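Local coordinates for protein choline dehydrogenase and related flavoproteins (Aspergillus oryzae, PDB 3Q9T) that oxidises formate as a formate oxidase of the glucose-methanol-choline oxidoreductase family, using an 8-formyl-FAD cofactor at its catalytic site, at residues 315-320 with 480-485; 311-316 with 414-419; 173-178 with 473-478. All blocks are in the same frame, centred on the assembly; numbering follows the deposited sequence.

Interaction 1: 315-320 with 480-485; sequences RVKDGF and LVESEY
The carbonyl oxygen of Arg315 is gripped by two consecutive amides of the facing strand: Glu482 N lies 2.9 Å from Arg315 O, and Ser483 N lies 3.2 Å from the same atom. Both donors come from one face of the carbonyl plane, tilted out of it, because the chain bulges to bring two N-H groups to one acceptor. This is a classic beta bulge. It shifts the antiparallel register of strands 308-316 and 481-485, so that Arg315 pairs with Ser483 while Val316 pairs with Val481. Arg315 N donates to Ser483 O at 2.6 Å. Beyond the bulge Lys317 N donates to Leu480 O over 2.8 Å, in the carbonyl plane.

Glu482, the extra residue, starts its side chain toward the other strand. Its carboxylate lies nearly coplanar with the Arg315 guanidinium (planes 3° apart), and OE1 meets NE at the guanidinium edge in a long, weak salt bridge of 3.4 Å. The guanidinium also has a firmer partner in Thr413, which bonds to NH1. A water takes a bond from Asp318 N and gives one to Glu482 OE2, a natural link for a solvent-facing acid.

At the other end of the contact the buried Leu480 meets Phe320, the last residue of a type II turn that begins at Lys317. Gly319 has a positive phi of 89°, which suits glycine. Leu480 CD2 sits over the centre of the Phe320 ring, 3.6 Å from its centroid, a CH-pi contact in which the methyl of a branched leucine suits a flat aromatic face. Helix 167-179 supplies Pro168, Phe169 and Asn172 around the same ring.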
loop_
_atom_site.group_PDB
_atom_site.type_symbol
_atom_site.label_atom_id
_atom_site.label_comp_id
_atom_site.label_asym_id
_atom_site.label_seq_id
_atom_site.Cartn_x
_atom_site.Cartn_y
_atom_site.Cartn_z
ATOM N N ARG A 315 -18.851 18.073 3.548
ATOM C CA ARG A 315 -19.469 19.051 2.680
ATOM C C ARG A 315 -20.231 20.012 3.581
ATOM O O ARG A 315 -20.913 19.611 4.520
ATOM C CB ARG A 315 -20.391 18.401 1.656
ATOM C CG ARG A 315 -21.122 19.407 0.786
ATOM C CD ARG A 315 -21.882 18.713 -0.322
ATOM N NE ARG A 315 -22.527 19.664 -1.218
ATOM C CZ ARG A 315 -22.405 19.637 -2.541
ATOM N NH1 ARG A 315 -21.647 18.713 -3.112
ATOM N NH2 ARG A 315 -23.030 20.539 -3.294
ATOM N N VAL A 316 -20.095 21.292 3.296
ATOM C CA VAL A 316 -20.540 22.302 4.219
ATOM C C VAL A 316 -21.389 23.245 3.381
ATOM O O VAL A 316 -21.317 23.185 2.162
ATOM C CB VAL A 316 -19.302 22.960 4.853
ATOM C CG1 VAL A 316 -18.999 24.287 4.209
ATOM C CG2 VAL A 316 -19.460 23.049 6.347
ATOM N N LYS A 317 -22.230 24.065 4.008
ATOM C CA LYS A 317 -23.121 24.944 3.247
ATOM C C LYS A 317 -22.378 25.925 2.342
ATOM O O LYS A 317 -21.284 26.399 2.681
ATOM C CB LYS A 317 -24.039 25.717 4.180
ATOM C CG LYS A 317 -25.093 24.857 4.828
ATOM C CD LYS A 317 -26.179 25.727 5.468
ATOM C CE LYS A 317 -27.205 24.864 6.191
ATOM N NZ LYS A 317 -27.338 23.522 5.538
ATOM N N ASP A 318 -22.977 26.241 1.200
ATOM C CA ASP A 318 -22.360 27.186 0.275
ATOM C C ASP A 318 -21.879 28.428 1.025
ATOM O O ASP A 318 -22.616 28.985 1.842
ATOM C CB ASP A 318 -23.336 27.604 -0.830
ATOM C CG ASP A 318 -23.506 26.538 -1.907
ATOM O OD1 ASP A 318 -22.795 25.501 -1.869
ATOM O OD2 ASP A 318 -24.348 26.758 -2.810
ATOM N N GLY A 319 -20.639 28.845 0.753
ATOM C CA GLY A 319 -20.081 30.048 1.344
ATOM C C GLY A 319 -19.385 29.817 2.676
ATOM O O GLY A 319 -18.992 30.769 3.352
ATOM N N PHE A 320 -19.223 28.557 3.060
ATOM C CA PHE A 320 -18.519 28.226 4.303
ATOM C C PHE A 320 -17.242 27.422 4.055
ATOM O O PHE A 320 -16.664 26.830 4.957
ATOM C CB PHE A 320 -19.465 27.565 5.310
ATOM C CG PHE A 320 -20.489 28.518 5.865
ATOM C CD1 PHE A 320 -20.227 29.238 7.026
ATOM C CD2 PHE A 320 -21.685 28.735 5.195
ATOM C CE1 PHE A 320 -21.147 30.131 7.528
ATOM C CE2 PHE A 320 -22.618 29.630 5.691
ATOM C CZ PHE A 320 -22.349 30.333 6.858
ATOM N N LEU A 480 -24.159 24.015 9.727
ATOM C CA LEU A 480 -23.411 24.229 8.479
ATOM C C LEU A 480 -23.156 22.937 7.711
ATOM O O LEU A 480 -22.940 22.948 6.503
ATOM C CB LEU A 480 -22.087 24.930 8.766
ATOM C CG LEU A 480 -22.247 26.266 9.494
ATOM C CD1 LEU A 480 -20.887 26.910 9.769
ATOM C CD2 LEU A 480 -23.133 27.194 8.676
ATOM N N VAL A 481 -23.164 21.824 8.428
ATOM C CA VAL A 481 -22.798 20.548 7.856
ATOM C C VAL A 481 -23.893 19.964 6.960
ATOM O O VAL A 481 -25.041 19.822 7.379
ATOM C CB VAL A 481 -22.464 19.535 8.953
ATOM C CG1 VAL A 481 -22.190 18.169 8.332
ATOM C CG2 VAL A 481 -21.272 20.019 9.778
ATOM N N GLU A 482 -23.516 19.624 5.730
ATOM C CA GLU A 482 -24.435 19.039 4.757
ATOM C C GLU A 482 -24.198 17.553 4.575
ATOM O O GLU A 482 -25.150 16.801 4.487
ATOM C CB GLU A 482 -24.340 19.734 3.386
ATOM C CG GLU A 482 -24.821 21.182 3.387
ATOM C CD GLU A 482 -25.083 21.729 1.981
ATOM O OE1 GLU A 482 -24.608 21.120 0.989
ATOM O OE2 GLU A 482 -25.780 22.766 1.873
ATOM N N SER A 483 -22.941 17.124 4.464
ATOM C CA SER A 483 -22.679 15.688 4.343
ATOM C C SER A 483 -21.211 15.306 4.557
ATOM O O SER A 483 -20.342 16.178 4.615
ATOM C CB SER A 483 -23.195 15.152 2.998
ATOM O OG SER A 483 -22.483 15.718 1.916
ATOM N N GLU A 484 -20.960 14.004 4.716
ATOM C CA GLU A 484 -19.616 13.459 4.886
ATOM C C GLU A 484 -19.111 13.039 3.516
ATOM O O GLU A 484 -19.851 12.465 2.731
ATOM C CB GLU A 484 -19.629 12.218 5.790
ATOM C CG GLU A 484 -20.143 12.432 7.215
ATOM C CD GLU A 484 -19.966 11.187 8.092
ATOM O OE1 GLU A 484 -18.813 10.714 8.248
ATOM O OE2 GLU A 484 -20.984 10.671 8.610
ATOM N N TYR A 485 -17.849 13.320 3.228
ATOM C CA TYR A 485 -17.261 12.889 1.977
ATOM C C TYR A 485 -16.095 11.981 2.315
ATOM O O TYR A 485 -15.324 12.286 3.219
ATOM C CB TYR A 485 -16.787 14.095 1.182
ATOM C CG TYR A 485 -16.159 13.724 -0.133
ATOM C CD1 TYR A 485 -16.940 13.470 -1.254
ATOM C CD2 TYR A 485 -14.781 13.619 -0.254
ATOM C CE1 TYR A 485 -16.361 13.121 -2.454
ATOM C CE2 TYR A 485 -14.193 13.276 -1.448
ATOM C CZ TYR A 485 -14.985 13.029 -2.547
ATOM O OH TYR A 485 -14.384 12.680 -3.735
HETATM O O HOH W 1 -25.597 25.005 0.313
#

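Interaction 2: 311-316 with 414-419; sequences PFVLRV and GDHLTV
Strands 308-316 and 415-423 are antiparallel neighbours in the large mixed sheet of this GMC-family flavoprotein, and residues 312-315 and 416-419 form a regular, buried portion of that pairing. Phe312 with Val419 and Leu314 with Leu417 are hydrogen-bonded pairs, each closed by two backbone bonds; Leu417 N to Leu314 O, at 2.8 Å, is the shorter of the second pair. Val313 with Thr418 and Arg315 with His416 are the non-hydrogen-bonded pairs between and beyond them.

On the face carrying Phe312, Leu314, Leu417 and Val419 the chemistry is hydrocarbon. Phe312 CG stands between its own N and carbonyl carbon (chi1 70°), which lays the ring alongside Val419. Val419 CB lies over one ring face, offset toward the rim and 3.8 Å from the centroid, a CH-pi contact of CB, with both methyls packing against the ring's outer carbons. Helix 454-473 covers this face through Ser467, Leu471 and Phe472.

The opposite face is more mixed. Val313 CG1 packs against His416 CD2 at 3.7 Å, and Val313 CG2 rests 3.6 Å from Thr418 OG1, a hydroxyl that is bonded to Met399 O and Gly401 N. Near the strand end Gly414, with no side chain, lets its CA lie over one face of the Arg315 guanidinium, 3.4 Å from NH2; NH1 is bonded to Thr413.

One water receives a bond from Asp415 N and donates to Val316 O, at 2.6 Å from the latter. Paired backbone bonds thus serve the amides and carbonyls that the two strands turn to each other, and water bridges Val316 O and Asp415 N at their end.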
loop_
_atom_site.group_PDB
_atom_site.type_symbol
_atom_site.label_atom_id
_atom_site.label_comp_id
_atom_site.label_asym_id
_atom_site.label_seq_id
_atom_site.Cartn_x
_atom_site.Cartn_y
_atom_site.Cartn_z
ATOM N N PRO A 311 -7.233 12.590 8.242
ATOM C CA PRO A 311 -8.095 13.702 7.842
ATOM C C PRO A 311 -9.458 13.195 7.404
ATOM O O PRO A 311 -9.594 12.041 6.996
ATOM C CB PRO A 311 -7.365 14.302 6.631
ATOM C CG PRO A 311 -6.020 13.621 6.573
ATOM C CD PRO A 311 -6.192 12.305 7.246
ATOM N N PHE A 312 -10.458 14.061 7.475
ATOM C CA PHE A 312 -11.771 13.744 6.947
ATOM C C PHE A 312 -12.448 15.002 6.414
ATOM O O PHE A 312 -12.234 16.103 6.932
ATOM C CB PHE A 312 -12.627 13.031 8.006
ATOM C CG PHE A 312 -13.058 13.901 9.147
ATOM C CD1 PHE A 312 -14.157 14.737 9.025
ATOM C CD2 PHE A 312 -12.381 13.863 10.363
ATOM C CE1 PHE A 312 -14.568 15.528 10.096
ATOM C CE2 PHE A 312 -12.790 14.651 11.431
ATOM C CZ PHE A 312 -13.893 15.484 11.295
ATOM N N VAL A 313 -13.242 14.834 5.366
ATOM C CA VAL A 313 -13.907 15.965 4.715
ATOM C C VAL A 313 -15.420 16.009 4.979
ATOM O O VAL A 313 -16.111 14.994 4.886
ATOM C CB VAL A 313 -13.694 15.931 3.198
ATOM C CG1 VAL A 313 -14.620 16.945 2.496
ATOM C CG2 VAL A 313 -12.217 16.184 2.855
ATOM N N LEU A 314 -15.924 17.192 5.319
ATOM C CA LEU A 314 -17.355 17.426 5.345
ATOM C C LEU A 314 -17.759 18.385 4.232
ATOM O O LEU A 314 -17.111 19.401 4.010
ATOM C CB LEU A 314 -17.788 18.027 6.682
ATOM C CG LEU A 314 -17.445 17.227 7.928
ATOM C CD1 LEU A 314 -18.005 17.942 9.168
ATOM C CD2 LEU A 314 -18.009 15.820 7.779
ATOM N N ARG A 315 -18.851 18.073 3.548
ATOM C CA ARG A 315 -19.469 19.051 2.680
ATOM C C ARG A 315 -20.231 20.012 3.581
ATOM O O ARG A 315 -20.913 19.611 4.520
ATOM C CB ARG A 315 -20.391 18.401 1.656
ATOM C CG ARG A 315 -21.122 19.407 0.786
ATOM C CD ARG A 315 -21.882 18.713 -0.322
ATOM N NE ARG A 315 -22.527 19.664 -1.218
ATOM C CZ ARG A 315 -22.405 19.637 -2.541
ATOM N NH1 ARG A 315 -21.647 18.713 -3.112
ATOM N NH2 ARG A 315 -23.030 20.539 -3.294
ATOM N N VAL A 316 -20.095 21.292 3.296
ATOM C CA VAL A 316 -20.540 22.302 4.219
ATOM C C VAL A 316 -21.389 23.245 3.381
ATOM O O VAL A 316 -21.317 23.185 2.162
ATOM C CB VAL A 316 -19.302 22.960 4.853
ATOM C CG1 VAL A 316 -18.999 24.287 4.209
ATOM C CG2 VAL A 316 -19.460 23.049 6.347
ATOM N N GLY A 414 -19.840 21.881 -4.530
ATOM C CA GLY A 414 -19.978 22.083 -3.096
ATOM C C GLY A 414 -18.750 22.672 -2.420
ATOM O O GLY A 414 -17.630 22.550 -2.902
ATOM N N ASP A 415 -18.966 23.330 -1.295
ATOM C CA ASP A 415 -17.850 23.802 -0.499
ATOM C C ASP A 415 -17.557 22.737 0.571
ATOM O O ASP A 415 -18.440 21.975 0.959
ATOM C CB ASP A 415 -18.163 25.168 0.121
ATOM C CG ASP A 415 -18.203 26.291 -0.917
ATOM O OD1 ASP A 415 -17.401 26.268 -1.874
ATOM O OD2 ASP A 415 -19.038 27.208 -0.778
ATOM N N HIS A 416 -16.317 22.653 1.016
ATOM C CA HIS A 416 -15.970 21.627 1.987
ATOM C C HIS A 416 -15.127 22.156 3.131
ATOM O O HIS A 416 -14.546 23.233 3.046
ATOM C CB HIS A 416 -15.248 20.489 1.279
ATOM C CG HIS A 416 -16.059 19.870 0.184
ATOM N ND1 HIS A 416 -16.209 20.462 -1.053
ATOM C CD2 HIS A 416 -16.806 18.740 0.157
ATOM C CE1 HIS A 416 -16.994 19.709 -1.803
ATOM N NE2 HIS A 416 -17.369 18.658 -1.094
ATOM N N LEU A 417 -15.092 21.391 4.211
ATOM C CA LEU A 417 -14.124 21.591 5.272
ATOM C C LEU A 417 -13.254 20.333 5.311
ATOM O O LEU A 417 -13.763 19.222 5.216
ATOM C CB LEU A 417 -14.845 21.796 6.603
ATOM C CG LEU A 417 -14.046 21.587 7.896
ATOM C CD1 LEU A 417 -13.041 22.705 8.128
ATOM C CD2 LEU A 417 -14.992 21.480 9.076
ATOM N N THR A 418 -11.943 20.498 5.427
ATOM C CA THR A 418 -11.061 19.352 5.627
ATOM C C THR A 418 -10.474 19.402 7.040
ATOM O O THR A 418 -9.673 20.283 7.350
ATOM C CB THR A 418 -9.910 19.313 4.596
ATOM O OG1 THR A 418 -10.440 19.318 3.263
ATOM C CG2 THR A 418 -9.044 18.062 4.797
ATOM N N VAL A 419 -10.891 18.473 7.895
ATOM C CA VAL A 419 -10.402 18.427 9.269
ATOM C C VAL A 419 -9.230 17.464 9.352
ATOM O O VAL A 419 -9.369 16.275 9.058
ATOM C CB VAL A 419 -11.486 17.927 10.265
ATOM C CG1 VAL A 419 -10.908 17.806 11.664
ATOM C CG2 VAL A 419 -12.685 18.843 10.265
HETATM O O HOH W 2 -21.660 23.425 -0.375
#

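Interaction 3: 173-178 with 473-478; sequences LTKAWK and KGEGFK
Glu475 carries its CG opposite the backbone N (chi1 -176°) and continues extended, while Lys175 bends at its third torsion (chi3 -73°); with these shapes the two side chains cross at about a right angle, the lysine methylenes against the carboxylate. The approach is made by methylenes: Lys175 CD comes within 3.0 Å of Glu475 OE2, a tight fit. The lysine ammonium goes past the acid, NZ staying 4.9 Å from Glu475 OE2, so the opposite charges can attract at a distance without forming a salt bridge. NZ has a long, weak ion pair with Glu171, one turn earlier on the helix. Long, flexible charged chains suit this rim because their hydrocarbon can pack while their ends reach solvent.

The oxygen of a bridging water lies 2.7 Å from Lys175 O, to which it donates. It donates to Glu475 OE1 as well, and so ties the helix backbone to the acid.

The contact sets helix 167-179 against the loop, ending in a short 3-10 segment, that leads from helix 454-473 toward strand 481-485, joining parts of the chain far apart in sequence. The CA atoms come nearest at Ala176 and Gly474, 3.9 Å apart, and Ala176 CB lies 3.7 Å from Gly474 CA. Gly474, with no side chain, lets the helix come this close, and Gly476, with its positive phi of 80°, occupies a conformation that favours glycine.

Phe477 closes the buried side. Its CB lies 3.8 Å from Ala176 CB, and the ring turns an edge toward the helix, with Leu173 N near the ring plane and 3.7 Å from Phe477 CD2. Leu173 CB lies more loosely, 4.1 Å from that ring carbon. Leu470 of helix 454-473 touches both Leu173 and Ala176, while its neighbour Leu471 packs on Phe477.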
loop_
_atom_site.group_PDB
_atom_site.type_symbol
_atom_site.label_atom_id
_atom_site.label_comp_id
_atom_site.label_asym_id
_atom_site.label_seq_id
_atom_site.Cartn_x
_atom_site.Cartn_y
_atom_site.Cartn_z
ATOM N N LEU A 173 -17.408 28.053 14.144
ATOM C CA LEU A 173 -16.455 27.082 14.664
ATOM C C LEU A 173 -16.107 27.452 16.088
ATOM O O LEU A 173 -15.985 26.591 16.958
ATOM C CB LEU A 173 -15.183 27.060 13.792
ATOM C CG LEU A 173 -14.041 26.093 14.162
ATOM C CD1 LEU A 173 -14.568 24.687 14.416
ATOM C CD2 LEU A 173 -12.899 26.069 13.103
ATOM N N THR A 174 -15.950 28.753 16.319
ATOM C CA THR A 174 -15.617 29.249 17.644
ATOM C C THR A 174 -16.755 28.944 18.620
ATOM O O THR A 174 -16.531 28.405 19.717
ATOM C CB THR A 174 -15.278 30.763 17.620
ATOM O OG1 THR A 174 -14.071 30.967 16.869
ATOM C CG2 THR A 174 -15.088 31.297 19.042
ATOM N N LYS A 175 -17.975 29.261 18.198
ATOM C CA LYS A 175 -19.171 28.984 19.000
ATOM C C LYS A 175 -19.258 27.486 19.324
ATOM O O LYS A 175 -19.500 27.087 20.472
ATOM C CB LYS A 175 -20.413 29.421 18.219
ATOM C CG LYS A 175 -21.464 30.167 19.015
ATOM C CD LYS A 175 -22.694 30.496 18.152
ATOM C CE LYS A 175 -22.414 31.600 17.143
ATOM N NZ LYS A 175 -23.522 31.770 16.156
ATOM N N ALA A 176 -19.048 26.659 18.300
ATOM C CA ALA A 176 -19.132 25.214 18.459
ATOM C C ALA A 176 -18.132 24.738 19.508
ATOM O O ALA A 176 -18.487 24.003 20.428
ATOM C CB ALA A 176 -18.880 24.525 17.118
ATOM N N TRP A 177 -16.888 25.198 19.370
ATOM C CA TRP A 177 -15.803 24.830 20.271
ATOM C C TRP A 177 -16.122 25.149 21.727
ATOM O O TRP A 177 -15.965 24.303 22.618
ATOM C CB TRP A 177 -14.503 25.542 19.851
ATOM C CG TRP A 177 -13.275 25.036 20.553
ATOM C CD1 TRP A 177 -12.726 25.523 21.701
ATOM C CD2 TRP A 177 -12.456 23.926 20.154
ATOM N NE1 TRP A 177 -11.618 24.792 22.042
ATOM C CE2 TRP A 177 -11.426 23.808 21.108
ATOM C CE3 TRP A 177 -12.490 23.033 19.079
ATOM C CZ2 TRP A 177 -10.439 22.822 21.025
ATOM C CZ3 TRP A 177 -11.507 22.053 18.992
ATOM C CH2 TRP A 177 -10.494 21.956 19.959
ATOM N N LYS A 178 -16.539 26.383 21.974
ATOM C CA LYS A 178 -16.916 26.792 23.331
ATOM C C LYS A 178 -18.130 26.007 23.836
ATOM O O LYS A 178 -18.217 25.677 25.024
ATOM C CB LYS A 178 -17.181 28.300 23.396
ATOM C CG LYS A 178 -15.948 29.152 23.113
ATOM C CD LYS A 178 -16.328 30.588 22.787
ATOM C CE LYS A 178 -17.031 31.254 23.962
ATOM N NZ LYS A 178 -16.156 31.332 25.167
ATOM N N LYS A 473 -22.596 18.685 16.446
ATOM C CA LYS A 473 -23.431 18.991 17.607
ATOM C C LYS A 473 -23.117 20.375 18.149
ATOM O O LYS A 473 -23.895 20.930 18.911
ATOM C CB LYS A 473 -23.200 17.984 18.740
ATOM C CG LYS A 473 -23.479 16.535 18.410
ATOM C CD LYS A 473 -23.184 15.684 19.632
ATOM C CE LYS A 473 -23.278 14.209 19.332
ATOM N NZ LYS A 473 -22.624 13.396 20.414
ATOM N N GLY A 474 -21.956 20.920 17.785
ATOM C CA GLY A 474 -21.542 22.200 18.330
ATOM C C GLY A 474 -22.446 23.337 17.892
ATOM O O GLY A 474 -22.897 23.377 16.746
ATOM N N GLU A 475 -22.706 24.259 18.814
ATOM C CA GLU A 475 -23.516 25.441 18.547
ATOM C C GLU A 475 -23.063 26.183 17.291
ATOM O O GLU A 475 -21.867 26.410 17.081
ATOM C CB GLU A 475 -23.451 26.377 19.761
ATOM C CG GLU A 475 -24.317 27.612 19.668
ATOM C CD GLU A 475 -24.043 28.610 20.793
ATOM O OE1 GLU A 475 -23.559 28.185 21.870
ATOM O OE2 GLU A 475 -24.307 29.820 20.596
ATOM N N GLY A 476 -24.016 26.573 16.457
ATOM C CA GLY A 476 -23.682 27.304 15.247
ATOM C C GLY A 476 -23.207 26.381 14.135
ATOM O O GLY A 476 -23.855 26.280 13.094
ATOM N N PHE A 477 -22.085 25.691 14.345
ATOM C CA PHE A 477 -21.529 24.871 13.274
ATOM C C PHE A 477 -22.424 23.702 12.906
ATOM O O PHE A 477 -22.397 23.249 11.777
ATOM C CB PHE A 477 -20.113 24.377 13.565
ATOM C CG PHE A 477 -19.263 24.249 12.325
ATOM C CD1 PHE A 477 -19.375 23.138 11.500
ATOM C CD2 PHE A 477 -18.375 25.257 11.970
ATOM C CE1 PHE A 477 -18.614 23.026 10.351
ATOM C CE2 PHE A 477 -17.603 25.151 10.823
ATOM C CZ PHE A 477 -17.728 24.023 10.008
ATOM N N LYS A 478 -23.230 23.220 13.848
ATOM C CA LYS A 478 -24.071 22.069 13.555
ATOM C C LYS A 478 -24.965 22.349 12.354
ATOM O O LYS A 478 -25.314 21.451 11.595
ATOM C CB LYS A 478 -24.897 21.671 14.776
ATOM C CG LYS A 478 -25.820 22.744 15.331
ATOM C CD LYS A 478 -26.708 22.115 16.420
ATOM C CE LYS A 478 -27.916 22.966 16.730
ATOM N NZ LYS A 478 -28.682 23.312 15.492
HETATM O O HOH W 3 -20.756 28.769 22.197
#

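Interactions 1 and 2 share strand 308-316, which is bordered by 481-485 on one edge and 415-423 on the other. Interaction 2 is the buried member, with regular pairing and a face of mostly apolar side chains; interaction 1, nearer the surface, breaks the pairing with a bulge and has a weak Arg315-Glu482 salt bridge. Both contain a bridging water. Gly319 N, in the turn of interaction 1, bonds Asp415 OD2 of interaction 2, joining the two directly. Interaction 3 differs in kind: a helix meets a loop through small residues, an aromatic edge and a water, without a direct hydrogen bond between its segments. Its Phe477 reaches Val316 and Leu417, linking this packing to the sheet.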